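Local coordinates for glycolipid-binding domain-containing protein (Pseudomonas aeruginosa, PDB 2H1T) that is of unknown function but probably binds glycolipids, with a possible part in glycolipid metabolism, at residues A147-D152 with L157-E162; F114-L119 with L170-Q175; R74-L79 with L132-P137. All coordinates share one frame; numbering follows the deposited sequence.

Contact 1: A147-D152 with L157-E162; sequences AYTRLD and LYENLE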
loop_
_atom_site.group_PDB
_atom_site.type_symbol
_atom_site.label_atom_id
_atom_site.label_comp_id
_atom_site.label_asym_id
_atom_site.label_seq_id
_atom_site.Cartn_x
_atom_site.Cartn_y
_atom_site.Cartn_z
ATOM N N ALA A 147 -9.821 -27.028 -10.896
ATOM C CA ALA A 147 -10.889 -27.915 -10.422
ATOM C C ALA A 147 -11.310 -27.585 -8.998
ATOM O O ALA A 147 -10.477 -27.180 -8.149
ATOM C CB ALA A 147 -10.477 -29.379 -10.514
ATOM N N TYR A 148 -12.603 -27.753 -8.762
ATOM C CA TYR A 148 -13.183 -27.681 -7.431
ATOM C C TYR A 148 -13.916 -28.982 -7.092
ATOM O O TYR A 148 -14.719 -29.504 -7.882
ATOM C CB TYR A 148 -14.172 -26.512 -7.345
ATOM C CG TYR A 148 -13.581 -25.126 -7.243
ATOM C CD1 TYR A 148 -13.013 -24.499 -8.359
ATOM C CD2 TYR A 148 -13.686 -24.401 -6.064
ATOM C CE1 TYR A 148 -12.479 -23.172 -8.258
ATOM C CE2 TYR A 148 -13.172 -23.108 -5.956
ATOM C CZ TYR A 148 -12.566 -22.519 -7.053
ATOM O OH TYR A 148 -12.062 -21.250 -6.933
ATOM N N THR A 149 -13.635 -29.513 -5.896
ATOM C CA THR A 149 -14.394 -30.612 -5.370
ATOM C C THR A 149 -14.988 -30.255 -4.003
ATOM O O THR A 149 -14.261 -29.822 -3.098
ATOM C CB THR A 149 -13.494 -31.866 -5.313
ATOM O OG1 THR A 149 -12.907 -32.071 -6.624
ATOM C CG2 THR A 149 -14.288 -33.073 -4.884
ATOM N N ARG A 150 -16.299 -30.436 -3.841
ATOM C CA ARG A 150 -16.925 -30.249 -2.551
ATOM C C ARG A 150 -16.672 -31.451 -1.631
ATOM O O ARG A 150 -17.040 -32.591 -1.939
ATOM C CB ARG A 150 -18.422 -29.954 -2.687
ATOM C CG ARG A 150 -19.146 -29.932 -1.358
ATOM C CD ARG A 150 -20.548 -29.389 -1.480
ATOM N NE ARG A 150 -21.361 -29.862 -0.384
ATOM C CZ ARG A 150 -22.500 -29.310 0.031
ATOM N NH1 ARG A 150 -22.970 -28.221 -0.542
ATOM N NH2 ARG A 150 -23.125 -29.829 1.091
ATOM N N LEU A 151 -16.064 -31.193 -0.485
ATOM C CA LEU A 151 -15.704 -32.256 0.466
ATOM C C LEU A 151 -16.823 -32.370 1.484
ATOM O O LEU A 151 -17.261 -33.476 1.838
ATOM C CB LEU A 151 -14.364 -31.982 1.154
ATOM C CG LEU A 151 -13.155 -31.768 0.220
ATOM C CD1 LEU A 151 -11.910 -31.432 1.054
ATOM C CD2 LEU A 151 -12.948 -32.998 -0.676
ATOM N N ASP A 152 -17.254 -31.215 1.986
ATOM C CA ASP A 152 -18.472 -31.097 2.798
ATOM C C ASP A 152 -19.006 -29.681 2.626
ATOM O O ASP A 152 -18.475 -28.928 1.789
ATOM C CB ASP A 152 -18.233 -31.526 4.280
ATOM C CG ASP A 152 -17.272 -30.634 5.044
ATOM O OD1 ASP A 152 -17.027 -29.481 4.651
ATOM O OD2 ASP A 152 -16.794 -31.079 6.119
ATOM N N LEU A 157 -11.984 -28.675 -2.021
ATOM C CA LEU A 157 -10.657 -28.920 -2.586
ATOM C C LEU A 157 -10.460 -28.158 -3.884
ATOM O O LEU A 157 -11.181 -28.370 -4.875
ATOM C CB LEU A 157 -10.415 -30.401 -2.789
ATOM C CG LEU A 157 -9.052 -30.817 -3.354
ATOM C CD1 LEU A 157 -7.940 -30.565 -2.324
ATOM C CD2 LEU A 157 -9.120 -32.243 -3.790
ATOM N N TYR A 158 -9.480 -27.264 -3.869
ATOM C CA TYR A 158 -9.124 -26.466 -5.034
ATOM C C TYR A 158 -7.877 -27.132 -5.663
ATOM O O TYR A 158 -6.978 -27.541 -4.948
ATOM C CB TYR A 158 -8.813 -24.985 -4.658
ATOM C CG TYR A 158 -8.151 -24.313 -5.832
ATOM C CD1 TYR A 158 -8.916 -23.790 -6.876
ATOM C CD2 TYR A 158 -6.747 -24.329 -5.974
ATOM C CE1 TYR A 158 -8.263 -23.242 -8.017
ATOM C CE2 TYR A 158 -6.122 -23.844 -7.097
ATOM C CZ TYR A 158 -6.890 -23.306 -8.120
ATOM O OH TYR A 158 -6.228 -22.777 -9.230
ATOM N N GLU A 159 -7.815 -27.244 -6.979
ATOM C CA GLU A 159 -6.618 -27.715 -7.687
ATOM C C GLU A 159 -6.316 -26.887 -8.953
ATOM O O GLU A 159 -7.210 -26.617 -9.757
ATOM C CB GLU A 159 -6.778 -29.171 -8.117
ATOM C CG GLU A 159 -7.208 -30.128 -7.012
ATOM C CD GLU A 159 -7.481 -31.527 -7.498
ATOM O OE1 GLU A 159 -6.510 -32.318 -7.637
ATOM O OE2 GLU A 159 -8.670 -31.845 -7.717
ATOM N N ASN A 160 -5.051 -26.550 -9.152
ATOM C CA ASN A 160 -4.573 -26.105 -10.461
ATOM C C ASN A 160 -4.528 -27.270 -11.439
ATOM O O ASN A 160 -3.995 -28.354 -11.112
ATOM C CB ASN A 160 -3.157 -25.541 -10.339
ATOM C CG ASN A 160 -2.561 -25.131 -11.691
ATOM O OD1 ASN A 160 -1.916 -25.947 -12.388
ATOM N ND2 ASN A 160 -2.748 -23.863 -12.056
ATOM N N LEU A 161 -5.008 -27.034 -12.650
ATOM C CA LEU A 161 -4.923 -28.055 -13.682
ATOM C C LEU A 161 -3.887 -27.751 -14.745
ATOM O O LEU A 161 -3.775 -28.507 -15.707
ATOM C CB LEU A 161 -6.302 -28.333 -14.300
ATOM C CG LEU A 161 -7.417 -28.821 -13.383
ATOM C CD1 LEU A 161 -8.644 -29.245 -14.193
ATOM C CD2 LEU A 161 -6.986 -29.962 -12.543
ATOM N N GLU A 162 -3.078 -26.704 -14.607
ATOM C CA GLU A 162 -2.180 -26.374 -15.731
ATOM C C GLU A 162 -0.759 -26.923 -15.637
ATOM O O GLU A 162 -0.002 -26.841 -16.618
ATOM C CB GLU A 162 -2.129 -24.868 -16.005
ATOM C CG GLU A 162 -3.456 -24.233 -16.298
ATOM C CD GLU A 162 -3.937 -24.389 -17.726
ATOM O OE1 GLU A 162 -3.133 -24.681 -18.629
ATOM O OE2 GLU A 162 -5.142 -24.192 -17.964
HETATM O O HOH W 1 -10.846 -30.445 -6.968
#

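Contact 2: F114-L119 with L170-Q175; sequences FPIRRL and LLVDEQ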
loop_
_atom_site.group_PDB
_atom_site.type_symbol
_atom_site.label_atom_id
_atom_site.label_comp_id
_atom_site.label_asym_id
_atom_site.label_seq_id
_atom_site.Cartn_x
_atom_site.Cartn_y
_atom_site.Cartn_z
ATOM N N PHE A 114 -16.960 -17.624 -6.405
ATOM C CA PHE A 114 -17.729 -17.714 -7.658
ATOM C C PHE A 114 -18.021 -19.137 -8.066
ATOM O O PHE A 114 -19.205 -19.465 -8.219
ATOM C CB PHE A 114 -17.091 -16.873 -8.768
ATOM C CG PHE A 114 -17.221 -15.391 -8.502
ATOM C CD1 PHE A 114 -18.458 -14.752 -8.659
ATOM C CD2 PHE A 114 -16.162 -14.655 -8.007
ATOM C CE1 PHE A 114 -18.616 -13.394 -8.395
ATOM C CE2 PHE A 114 -16.325 -13.287 -7.711
ATOM C CZ PHE A 114 -17.546 -12.667 -7.885
ATOM N N PRO A 115 -16.972 -19.985 -8.256
ATOM C CA PRO A 115 -17.307 -21.362 -8.633
ATOM C C PRO A 115 -18.158 -22.071 -7.588
ATOM O O PRO A 115 -19.067 -22.816 -7.946
ATOM C CB PRO A 115 -15.946 -22.032 -8.823
ATOM C CG PRO A 115 -14.999 -20.897 -9.110
ATOM C CD PRO A 115 -15.525 -19.750 -8.274
ATOM N N ILE A 116 -17.899 -21.787 -6.306
ATOM C CA ILE A 116 -18.674 -22.389 -5.234
ATOM C C ILE A 116 -20.152 -22.059 -5.365
ATOM O O ILE A 116 -20.983 -22.940 -5.295
ATOM C CB ILE A 116 -18.122 -22.000 -3.859
ATOM C CG1 ILE A 116 -16.769 -22.692 -3.663
ATOM C CG2 ILE A 116 -19.037 -22.475 -2.710
ATOM C CD1 ILE A 116 -15.912 -22.029 -2.595
ATOM N N ARG A 117 -20.465 -20.787 -5.569
ATOM C CA ARG A 117 -21.854 -20.351 -5.592
ATOM C C ARG A 117 -22.478 -20.689 -6.917
ATOM O O ARG A 117 -23.671 -20.984 -6.973
ATOM C CB ARG A 117 -21.966 -18.854 -5.317
ATOM C CG ARG A 117 -21.627 -18.443 -3.913
ATOM C CD ARG A 117 -22.664 -18.984 -2.923
ATOM N NE ARG A 117 -23.942 -18.269 -3.028
ATOM C CZ ARG A 117 -24.261 -17.170 -2.333
ATOM N NH1 ARG A 117 -23.429 -16.650 -1.451
ATOM N NH2 ARG A 117 -25.431 -16.580 -2.511
ATOM N N ARG A 118 -21.699 -20.603 -7.987
ATOM C CA ARG A 118 -22.238 -20.869 -9.321
ATOM C C ARG A 118 -22.561 -22.363 -9.544
ATOM O O ARG A 118 -23.628 -22.695 -10.093
ATOM C CB ARG A 118 -21.285 -20.349 -10.424
ATOM C CG ARG A 118 -21.811 -20.558 -11.820
ATOM C CD ARG A 118 -20.943 -19.925 -12.875
ATOM N NE ARG A 118 -19.617 -20.536 -12.799
ATOM C CZ ARG A 118 -19.291 -21.731 -13.293
ATOM N NH1 ARG A 118 -20.198 -22.510 -13.901
ATOM N NH2 ARG A 118 -18.057 -22.193 -13.115
ATOM N N LEU A 119 -21.666 -23.249 -9.114
ATOM C CA LEU A 119 -21.769 -24.679 -9.406
ATOM C C LEU A 119 -22.766 -25.417 -8.551
ATOM O O LEU A 119 -23.328 -26.397 -9.004
ATOM C CB LEU A 119 -20.418 -25.369 -9.269
ATOM C CG LEU A 119 -19.330 -24.950 -10.259
ATOM C CD1 LEU A 119 -17.971 -25.344 -9.751
ATOM C CD2 LEU A 119 -19.596 -25.526 -11.636
ATOM N N LEU A 170 -10.088 -25.303 1.123
ATOM C CA LEU A 170 -10.623 -24.012 1.551
ATOM C C LEU A 170 -11.732 -24.227 2.557
ATOM O O LEU A 170 -12.604 -25.109 2.372
ATOM C CB LEU A 170 -11.147 -23.185 0.372
ATOM C CG LEU A 170 -10.256 -23.129 -0.887
ATOM C CD1 LEU A 170 -10.818 -22.050 -1.876
ATOM C CD2 LEU A 170 -8.823 -22.915 -0.603
ATOM N N LEU A 171 -11.657 -23.484 3.664
ATOM C CA LEU A 171 -12.736 -23.462 4.633
ATOM C C LEU A 171 -13.576 -22.201 4.315
ATOM O O LEU A 171 -13.041 -21.082 4.280
ATOM C CB LEU A 171 -12.189 -23.375 6.057
ATOM C CG LEU A 171 -13.230 -23.332 7.157
ATOM C CD1 LEU A 171 -13.921 -24.684 7.388
ATOM C CD2 LEU A 171 -12.614 -22.842 8.471
ATOM N N VAL A 172 -14.861 -22.411 4.059
ATOM C CA VAL A 172 -15.785 -21.376 3.657
ATOM C C VAL A 172 -16.989 -21.322 4.607
ATOM O O VAL A 172 -17.293 -22.284 5.324
ATOM C CB VAL A 172 -16.241 -21.536 2.183
ATOM C CG1 VAL A 172 -15.009 -21.630 1.296
ATOM C CG2 VAL A 172 -17.115 -22.807 1.958
ATOM N N ASP A 173 -17.651 -20.176 4.609
ATOM C CA ASP A 173 -18.852 -20.004 5.422
ATOM C C ASP A 173 -20.056 -20.368 4.613
ATOM O O ASP A 173 -19.950 -20.790 3.460
ATOM C CB ASP A 173 -18.934 -18.574 5.999
ATOM C CG ASP A 173 -19.133 -17.502 4.953
ATOM O OD1 ASP A 173 -19.559 -17.797 3.806
ATOM O OD2 ASP A 173 -18.847 -16.330 5.299
ATOM N N GLU A 174 -21.229 -20.213 5.213
ATOM C CA GLU A 174 -22.449 -20.621 4.561
ATOM C C GLU A 174 -22.812 -19.857 3.318
ATOM O O GLU A 174 -23.632 -20.338 2.546
ATOM C CB GLU A 174 -23.606 -20.538 5.524
ATOM C CG GLU A 174 -23.393 -21.347 6.780
ATOM C CD GLU A 174 -22.983 -20.467 7.946
ATOM O OE1 GLU A 174 -21.887 -19.846 7.838
ATOM O OE2 GLU A 174 -23.784 -20.399 8.944
ATOM N N GLN A 175 -22.216 -18.688 3.100
ATOM C CA GLN A 175 -22.404 -17.966 1.852
ATOM C C GLN A 175 -21.289 -18.264 0.832
ATOM O O GLN A 175 -21.261 -17.718 -0.276
ATOM C CB GLN A 175 -22.523 -16.459 2.134
ATOM C CG GLN A 175 -23.813 -16.044 2.885
ATOM C CD GLN A 175 -23.801 -16.442 4.359
ATOM O OE1 GLN A 175 -22.775 -16.271 5.037
ATOM N NE2 GLN A 175 -24.944 -17.012 4.867
#

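Contact 3: R74-L79 with L132-P137; sequences RKLHLL and LYIEAP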
loop_
_atom_site.group_PDB
_atom_site.type_symbol
_atom_site.label_atom_id
_atom_site.label_comp_id
_atom_site.label_asym_id
_atom_site.label_seq_id
_atom_site.Cartn_x
_atom_site.Cartn_y
_atom_site.Cartn_z
ATOM N N ARG A 74 -2.842 1.740 -13.958
ATOM C CA ARG A 74 -3.331 0.867 -15.021
ATOM C C ARG A 74 -4.799 0.527 -14.736
ATOM O O ARG A 74 -5.209 0.241 -13.583
ATOM C CB ARG A 74 -2.460 -0.394 -15.156
ATOM C CG ARG A 74 -3.191 -1.612 -15.712
ATOM C CD ARG A 74 -2.297 -2.547 -16.516
ATOM N NE ARG A 74 -3.013 -3.738 -16.997
ATOM C CZ ARG A 74 -3.815 -3.805 -18.071
ATOM N NH1 ARG A 74 -4.088 -2.747 -18.835
ATOM N NH2 ARG A 74 -4.361 -4.968 -18.385
ATOM N N LYS A 75 -5.596 0.578 -15.790
ATOM C CA LYS A 75 -6.981 0.209 -15.688
ATOM C C LYS A 75 -7.278 -1.027 -16.586
ATOM O O LYS A 75 -6.595 -1.273 -17.586
ATOM C CB LYS A 75 -7.858 1.409 -16.080
ATOM C CG LYS A 75 -7.697 2.627 -15.175
ATOM C CD LYS A 75 -8.505 3.825 -15.684
ATOM C CE LYS A 75 -8.056 5.087 -14.937
ATOM N NZ LYS A 75 -8.560 6.378 -15.509
ATOM N N LEU A 76 -8.316 -1.757 -16.205
ATOM C CA LEU A 76 -8.878 -2.851 -17.010
ATOM C C LEU A 76 -10.390 -2.913 -16.809
ATOM O O LEU A 76 -10.887 -2.899 -15.676
ATOM C CB LEU A 76 -8.216 -4.178 -16.628
ATOM C CG LEU A 76 -8.714 -5.475 -17.306
ATOM C CD1 LEU A 76 -8.421 -5.444 -18.840
ATOM C CD2 LEU A 76 -8.067 -6.694 -16.653
ATOM N N HIS A 77 -11.117 -2.969 -17.926
ATOM C CA HIS A 77 -12.573 -3.091 -17.937
ATOM C C HIS A 77 -12.984 -4.280 -18.810
ATOM O O HIS A 77 -12.767 -4.277 -20.017
ATOM C CB HIS A 77 -13.207 -1.830 -18.516
ATOM C CG HIS A 77 -14.694 -1.753 -18.322
ATOM N ND1 HIS A 77 -15.465 -0.777 -18.910
ATOM C CD2 HIS A 77 -15.551 -2.526 -17.610
ATOM C CE1 HIS A 77 -16.737 -0.955 -18.575
ATOM N NE2 HIS A 77 -16.814 -2.004 -17.774
ATOM N N LEU A 78 -13.588 -5.286 -18.192
ATOM C CA LEU A 78 -14.029 -6.495 -18.888
ATOM C C LEU A 78 -15.534 -6.669 -18.761
ATOM O O LEU A 78 -16.138 -6.356 -17.716
ATOM C CB LEU A 78 -13.321 -7.740 -18.288
ATOM C CG LEU A 78 -11.809 -7.818 -18.442
ATOM C CD1 LEU A 78 -11.271 -8.946 -17.638
ATOM C CD2 LEU A 78 -11.418 -7.958 -19.947
ATOM N N LEU A 79 -16.139 -7.068 -19.881
ATOM C CA LEU A 79 -17.542 -7.454 -19.912
ATOM C C LEU A 79 -17.609 -8.931 -20.318
ATOM O O LEU A 79 -16.854 -9.383 -21.155
ATOM C CB LEU A 79 -18.367 -6.568 -20.867
ATOM C CG LEU A 79 -18.812 -5.164 -20.398
ATOM C CD1 LEU A 79 -19.402 -4.333 -21.548
ATOM C CD2 LEU A 79 -19.831 -5.168 -19.246
ATOM N N LEU A 132 -10.873 -17.209 -15.706
ATOM C CA LEU A 132 -10.065 -16.092 -16.236
ATOM C C LEU A 132 -9.162 -15.524 -15.133
ATOM O O LEU A 132 -9.601 -14.819 -14.229
ATOM C CB LEU A 132 -10.971 -15.033 -16.894
ATOM C CG LEU A 132 -10.288 -13.867 -17.548
ATOM C CD1 LEU A 132 -9.356 -14.355 -18.702
ATOM C CD2 LEU A 132 -11.356 -12.869 -18.085
ATOM N N TYR A 133 -7.882 -15.871 -15.200
ATOM C CA TYR A 133 -6.946 -15.624 -14.100
ATOM C C TYR A 133 -6.300 -14.278 -14.376
ATOM O O TYR A 133 -5.705 -14.063 -15.447
ATOM C CB TYR A 133 -5.889 -16.702 -14.053
ATOM C CG TYR A 133 -4.793 -16.447 -13.032
ATOM C CD1 TYR A 133 -5.065 -16.524 -11.654
ATOM C CD2 TYR A 133 -3.488 -16.151 -13.430
ATOM C CE1 TYR A 133 -4.069 -16.308 -10.696
ATOM C CE2 TYR A 133 -2.497 -15.936 -12.470
ATOM C CZ TYR A 133 -2.793 -16.012 -11.118
ATOM O OH TYR A 133 -1.769 -15.768 -10.204
ATOM N N ILE A 134 -6.413 -13.381 -13.403
ATOM C CA ILE A 134 -5.896 -11.997 -13.507
ATOM C C ILE A 134 -5.037 -11.766 -12.259
ATOM O O ILE A 134 -5.536 -11.743 -11.137
ATOM C CB ILE A 134 -7.062 -10.966 -13.545
ATOM C CG1 ILE A 134 -8.062 -11.361 -14.622
ATOM C CG2 ILE A 134 -6.514 -9.510 -13.799
ATOM C CD1 ILE A 134 -9.394 -10.612 -14.599
ATOM N N GLU A 135 -3.741 -11.622 -12.489
ATOM C CA GLU A 135 -2.748 -11.469 -11.432
ATOM C C GLU A 135 -2.379 -10.012 -11.312
ATOM O O GLU A 135 -1.822 -9.421 -12.259
ATOM C CB GLU A 135 -1.545 -12.342 -11.756
ATOM C CG GLU A 135 -0.544 -12.496 -10.687
ATOM C CD GLU A 135 0.628 -13.380 -11.141
ATOM O OE1 GLU A 135 0.424 -14.595 -11.418
ATOM O OE2 GLU A 135 1.751 -12.849 -11.196
ATOM N N ALA A 136 -2.681 -9.419 -10.151
ATOM C CA ALA A 136 -2.185 -8.071 -9.872
ATOM C C ALA A 136 -0.677 -8.154 -9.563
ATOM O O ALA A 136 -0.212 -9.155 -9.018
ATOM C CB ALA A 136 -2.929 -7.450 -8.677
ATOM N N PRO A 137 0.064 -7.060 -9.822
ATOM C CA PRO A 137 -0.418 -5.762 -10.354
ATOM C C PRO A 137 -0.552 -5.600 -11.879
ATOM O O PRO A 137 -1.088 -4.588 -12.330
ATOM C CB PRO A 137 0.631 -4.773 -9.800
ATOM C CG PRO A 137 1.874 -5.564 -9.675
ATOM C CD PRO A 137 1.488 -6.991 -9.432
#

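Contact 1: A147-D152 with L157-E162
Y148 and Y158 pair across an antiparallel beta hairpin, strands 142-152 and 155-160 of the mixed sheet, as a T-shaped stack on its buried face. The edge of Y158 meets a face of Y148, with the ring planes at 81°. Y158 CD1 lies 3.9 Å from Y148 CZ. Y158 turns CG anti to its own N (chi1 167°), whereas Y148 keeps CG beside N; these different first torsions turn the edge of one ring against the face of the other. Beyond the stack, Y148 OH bonds N112, and Y158 OH bonds a pentanediol molecule probably left from crystallisation. On either side of this pair the backbones join in hydrogen-bonded pairs, A147 with E159 and T149 with L157, each linked by two N-H...O bonds; A147 N to E159 O spans 2.9 Å. The opposite face is looser and more polar. L151 CD2 reaches only 4.2 Å from L157 CB at the exposed end, while both methyls of L161 lie about 4.1 Å from A147 CB. E159 forms salt bridges with K167 and R126. A water ties the two strands: it accepts from T149 OG1 at 2.6 Å and donates to L157 O at 3.0 Å and E159 OE2 at 2.7 Å.

Contact 2: F114-L119 with L170-Q175
A sparse helix-to-strand contact, I116 on V172 and R117 on Q175, joins the short helix 113-119 to the end of strand 167-172 of the mixed beta sheet and the Asx turn that follows it. Its inner part is apolar and buried: I116 CD1 rests 4.0 Å from V172 CG1, the two branches passing alongside one another and pointing opposite ways. Y156 of the neighbouring strand touches both, so I116 packs over two strands at once. The outer part is polar. R117 starts off beside its helix, with CG next to the backbone N, but bends at chi2 and chi3 (-67° and -72°) fold it back until NH1 donates to Q175 O, which lies near the guanidinium plane at its edge. The Asx turn presents that oxygen: Q175 N donates to D173 OD1 at 2.9 Å, approaching from above the carboxylate plane. L177 N bonds the same D173 OD1, while D173 OD2 pairs with R187 and the residue also packs on Y8 of the second subunit. The curled arginine brings its CD to 3.3 Å from Q175 O, while R117 NH1 holds that oxygen at 2.7 Å, with an N-H...O angle of 154°.

Contact 3: R74-L79 with L132-P137
L78 meets L132 and I134 where the two beta sheets of the protein face one another, strand 72-80 of the antiparallel sheet lying across from strand 126-135 of the mixed one. The strand segments run nearly antiparallel, at 167°, but their axes come no closer than 11.7 Å, so side chains alone bridge the gap. From the backbone, L78 CB already points to the other sheet yet stays 5.5 Å from L132 CD2. With chi1 at -64°, L78 CG stands beside the backbone N and lies 5.1 Å from L132 CD2. The branches then part: L78 CD2 remains 5.3 Å from L132 CD2, and L78 CD1 makes the contact, ending 3.9 Å from L132 CD2 and 3.9 Å from I134 CD1. Both encounters are tip to tip, one methyl of L78 meeting two from the opposing strand. W86, on the neighbouring strand 86-88, touches both L78 and L132, and L94 of a loop packs on L78. Two residues back, L76 sends CD2 to 4.3 Å from I134 CG2, a lighter touch. At the beginning of the segment the chemistry changes: R74 bonds the carbonyls of A138 and L139 just past the opposing segment. Between the leucines and I134, however, only methyls meet; this cluster is probably held by the hydrophobic effect and close fit, without directional bonds.

Contacts 1 and 2 lie on the same side of the chain's centre and share the mixed sheet, in which strands 155-160 and 167-172 are neighbours; they touch where P115 CG packs 3.5 Å from Y148 CE1. Contact 3 is on the opposite side of the centre, about 22 to 23 Å from both between centres, and is the most buried of the three, joining the antiparallel sheet to the mixed sheet. Chemistry follows place. Within a sheet, contact 1 relies on paired backbone bonds and adds a buried ring stack; contact 2, where helix meets strand end, divides into an apolar inside and, outside, one hydrogen bond from an arginine to a backbone carbonyl; contact 3, between sheets, is purely aliphatic.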